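Local coordinates for helix-turn-helix domain-containing protein (Shewanella amazonensis SB2B, PDB 3KE2) that is of unknown function, though its winged helix-turn-helix fold suggests that it may bind DNA, at residues K14-K17 with A18-R21; A32-L36 with L37-K41. All blocks are in the same frame, centred on the assembly; numbering follows the deposited sequence.

Contact 1 of 2, residues K14-K17 with A18-R21; sequences KQHK and AFLR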
# COMPACT_ATOMS: atom_id res chain seq x y z
N LYS A 14 2.07 13.33 2.96
CA LYS A 14 3.16 13.05 2.01
C LYS A 14 3.34 11.55 1.83
O LYS A 14 3.59 11.06 0.74
CB LYS A 14 4.48 13.67 2.49
CG LYS A 14 5.70 13.20 1.68
CD LYS A 14 7.07 13.68 2.22
CE LYS A 14 8.22 13.01 1.40
NZ LYS A 14 9.59 13.45 1.81
N GLN A 15 3.24 10.84 2.94
CA GLN A 15 3.41 9.40 2.95
C GLN A 15 2.33 8.74 2.09
O GLN A 15 2.61 7.85 1.30
CB GLN A 15 3.31 8.89 4.37
CG GLN A 15 3.98 7.58 4.57
CD GLN A 15 5.47 7.73 4.74
OE1 GLN A 15 6.24 7.27 3.90
NE2 GLN A 15 5.89 8.41 5.82
N HIS A 16 1.10 9.21 2.26
CA HIS A 16 -0.05 8.68 1.54
C HIS A 16 0.04 9.04 0.05
O HIS A 16 -0.29 8.21 -0.83
CB HIS A 16 -1.35 9.18 2.19
CG HIS A 16 -2.60 8.53 1.66
ND1 HIS A 16 -3.82 9.17 1.64
CD2 HIS A 16 -2.80 7.32 1.08
CE1 HIS A 16 -4.72 8.37 1.10
NE2 HIS A 16 -4.12 7.25 0.73
N LYS A 17 0.53 10.26 -0.21
CA LYS A 17 0.70 10.76 -1.56
C LYS A 17 1.68 9.82 -2.26
O LYS A 17 1.40 9.34 -3.36
CB LYS A 17 1.19 12.23 -1.54
CG LYS A 17 1.14 12.97 -2.90
CD LYS A 17 1.64 14.43 -2.83
CE LYS A 17 1.58 15.12 -4.22
NZ LYS A 17 2.18 16.49 -4.26
N ALA A 18 2.78 9.50 -1.58
CA ALA A 18 3.82 8.61 -2.13
C ALA A 18 3.29 7.22 -2.41
O ALA A 18 3.75 6.57 -3.32
CB ALA A 18 5.03 8.52 -1.18
N PHE A 19 2.34 6.77 -1.61
CA PHE A 19 1.74 5.45 -1.80
C PHE A 19 0.84 5.45 -3.03
O PHE A 19 0.94 4.57 -3.87
CB PHE A 19 0.95 5.06 -0.52
CG PHE A 19 0.17 3.77 -0.62
CD1 PHE A 19 0.79 2.55 -0.45
CD2 PHE A 19 -1.22 3.79 -0.84
CE1 PHE A 19 0.07 1.37 -0.55
CE2 PHE A 19 -1.93 2.63 -0.93
CZ PHE A 19 -1.29 1.42 -0.79
N LEU A 20 -0.02 6.44 -3.15
CA LEU A 20 -0.90 6.52 -4.30
C LEU A 20 -0.09 6.67 -5.61
O LEU A 20 -0.55 6.25 -6.68
CB LEU A 20 -1.90 7.67 -4.13
CG LEU A 20 -2.93 7.55 -2.99
CD1 LEU A 20 -3.65 8.86 -2.84
CD2 LEU A 20 -3.92 6.40 -3.21
N ARG A 21 1.10 7.27 -5.52
CA ARG A 21 1.98 7.44 -6.67
C ARG A 21 2.37 6.07 -7.17
O ARG A 21 2.36 5.80 -8.37
CB ARG A 21 3.24 8.24 -6.28
CG ARG A 21 4.26 8.48 -7.44
CD ARG A 21 5.50 9.32 -7.01
NE ARG A 21 5.15 10.59 -6.36
CZ ARG A 21 5.34 10.84 -5.07
NH1 ARG A 21 5.93 9.93 -4.31
NH2 ARG A 21 4.98 12.00 -4.54
O HOH W 1 5.24 12.42 -1.87
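His16 and Leu20, one turn apart on the opening turns of helix 14-31, carry the main side-chain contact in this first helix of the winged helix-turn-helix domain. Leu20 CD1 lies over one face of the imidazole, 4.2 Å from the centroid of the His16 ring and displaced toward its rim, a CH-pi contact. With CG anti to its own N (chi1 -171°), His16 brings its ring along the helix toward the leucine; Leu20 CG, anti to the carbonyl carbon (chi1 -66°), sets its branch against the ring face, and the two side chains cross at a slant. Phe19 meets the same ring at its edge, His16 CD2 and Phe19 CD2 being 4.3 Å apart. A flat aromatic heterocycle suits this place, offering a face to one hydrocarbon and an edge to another. Leu20, buried, also packs on Trp90 and Val98 of helix 88-102, while Asp59 of the second subunit packs on His16 and Phe19. Cut back to an alanine, the side chain at Leu20 would probably leave the face of the His16 ring without its methyl and open a gap against Trp90 and Val98.

Lys17 reaches out fully extended, and both it and Arg21 touch Leu102 of helix 88-102. Arg21 has two conformers; in one of them its NH2 lies 2.7 Å from a water that also approaches Lys14 O, so this bridge is doubtful. Ala18 CB lies 3.5 Å from both Lys14 O and Gln15 O, so the small side chain fits close against the previous turn. Regular i to i+4 backbone bonds run beneath these side chains, the straightest from Leu20 N to His16 O (2.9 Å, 168° at the hydrogen).

Contact 2 of 2, residues A32-L36 with L37-K41; sequences ARHNL and LSLGK. With NO3 (nitrate ion), chain D.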
# COMPACT_ATOMS: atom_id res chain seq x y z
N ALA A 32 -0.87 -0.40 -20.36
CA ALA A 32 -0.08 -0.11 -21.56
C ALA A 32 1.43 -0.40 -21.34
O ALA A 32 1.90 -0.42 -20.20
CB ALA A 32 -0.27 1.34 -22.00
N ARG A 33 2.17 -0.60 -22.42
CA ARG A 33 3.60 -0.84 -22.33
C ARG A 33 4.32 0.48 -22.18
O ARG A 33 4.33 1.29 -23.10
CB ARG A 33 4.12 -1.56 -23.56
CG ARG A 33 3.50 -2.90 -23.69
CD ARG A 33 4.20 -3.80 -24.67
NE ARG A 33 3.56 -5.11 -24.63
CZ ARG A 33 3.95 -6.17 -25.32
NH1 ARG A 33 5.00 -6.13 -26.14
NH2 ARG A 33 3.27 -7.31 -25.19
N HIS A 34 4.93 0.66 -21.01
CA HIS A 34 5.65 1.85 -20.69
C HIS A 34 7.04 1.59 -20.23
O HIS A 34 7.33 0.51 -19.70
CB HIS A 34 5.03 2.57 -19.50
CG HIS A 34 3.84 3.40 -19.84
ND1 HIS A 34 3.96 4.64 -20.42
CD2 HIS A 34 2.52 3.20 -19.63
CE1 HIS A 34 2.75 5.15 -20.59
NE2 HIS A 34 1.86 4.30 -20.11
N ASN A 35 7.88 2.62 -20.41
CA ASN A 35 9.22 2.65 -19.86
C ASN A 35 9.41 4.04 -19.20
O ASN A 35 8.47 4.82 -19.12
CB ASN A 35 10.30 2.28 -20.88
CG ASN A 35 10.33 3.18 -22.08
OD1 ASN A 35 9.87 4.30 -22.06
ND2 ASN A 35 10.92 2.67 -23.14
N LEU A 36 10.59 4.33 -18.69
CA LEU A 36 10.81 5.59 -17.99
C LEU A 36 10.52 6.79 -18.89
O LEU A 36 9.84 7.72 -18.50
CB LEU A 36 12.23 5.65 -17.45
CG LEU A 36 12.56 4.66 -16.33
CD1 LEU A 36 14.00 4.82 -15.93
CD2 LEU A 36 11.65 4.85 -15.10
N LEU A 37 11.02 6.73 -20.11
CA LEU A 37 10.82 7.80 -21.05
C LEU A 37 9.34 8.01 -21.38
O LEU A 37 8.87 9.15 -21.44
CB LEU A 37 11.60 7.51 -22.33
CG LEU A 37 11.65 8.70 -23.29
CD1 LEU A 37 12.06 10.02 -22.52
CD2 LEU A 37 12.56 8.41 -24.51
N SER A 38 8.58 6.93 -21.56
CA SER A 38 7.15 7.09 -21.88
C SER A 38 6.41 7.59 -20.64
O SER A 38 5.60 8.51 -20.74
CB SER A 38 6.50 5.80 -22.44
OG SER A 38 6.47 4.75 -21.50
N LEU A 39 6.72 7.02 -19.48
CA LEU A 39 6.09 7.49 -18.25
C LEU A 39 6.37 9.00 -18.00
O LEU A 39 5.50 9.73 -17.56
CB LEU A 39 6.52 6.64 -17.05
CG LEU A 39 5.92 5.22 -17.03
CD1 LEU A 39 6.63 4.31 -16.05
CD2 LEU A 39 4.42 5.28 -16.73
N GLY A 40 7.58 9.45 -18.32
CA GLY A 40 7.93 10.84 -18.10
C GLY A 40 7.11 11.81 -18.93
O GLY A 40 6.60 12.81 -18.41
N LYS A 41 6.96 11.50 -20.22
CA LYS A 41 6.22 12.36 -21.15
C LYS A 41 4.73 12.40 -20.85
O LYS A 41 4.09 13.44 -21.04
CB LYS A 41 6.42 11.89 -22.57
CG LYS A 41 7.82 12.02 -23.06
CD LYS A 41 7.94 11.38 -24.43
CE LYS A 41 9.28 11.64 -25.10
NZ LYS A 41 9.34 10.96 -26.44
N NO3 D . 13.69 3.73 -20.27
O1 NO3 D . 13.25 3.10 -19.11
O2 NO3 D . 14.96 3.45 -20.77
O3 NO3 D . 12.84 4.64 -20.90
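Asn35 and Ser38 form a capping box at the start of helix 36-43, with Asn35 as the N-cap. Among the hydrogen bonds, Ser38 N donates to Asn35 OD1 at 3.0 Å, nearly in line with the amide C=O, and Asn35 N returns the exchange to Ser38 OG at 2.8 Å. Both side chains have chi1 near +60°, which folds each polar group back over its backbone, where it can meet the opposite N-H. Asparagine and serine suit these places because their short side chains carry acceptors close to the main chain. The serine hydroxyl is gripped a second time by His34 ND1, 2.7 Å away at the ring's edge; either atom could be the donor. Behind the box the helix proper begins with Leu39 N to Asn35 O and Gly40 N to Leu36 O.

The apolar part belongs to His34 and Leu39. Leu39 CD2 rests over one face of the imidazole, 3.9 Å from the His34 ring centroid and offset toward its rim, a CH-pi contact. Held at one edge by the serine and on that face by the methyl, the ring is restrained in its rotation.

Charge enters through a nitrate ion, probably from the crystallisation liquor. Leu36 N gives its hydrogen to nitrate O1 at 3.0 Å and Leu37 N to O3 at 2.9 Å, and the positive end of the helix dipole probably favours the anion there.

In the fold, the backbone of His34 is hydrogen-bonded to Tyr78 of strand 77-82, tying the loop to the sheet. Leu36 packs on that same Tyr78 and on Arg47, Gln51 and Ile54 of helix 47-55, while the buried Leu39 packs on Leu50 of that helix and on Leu28 and Met29 of helix 14-31.

How the contacts relate
Contact 1 lies on the first turns of helix 14-31, and contact 2 at the loop and cap that open the next helix, 36-43. Their centres are 20 Å apart, on opposite sides of the chain's centre, and their nearest atoms are about 9 Å apart, so they do not touch. Helix 14-31 connects them: its start carries contact 1, and its later residues Leu28 and Met29 pack on Leu39 of contact 2. Contact 1 faces helix 88-102 and the second subunit, whereas contact 2 meets helix 47-55 and strand 77-82 and touches no other chain of the assembly. The nitrate belongs to contact 2 alone.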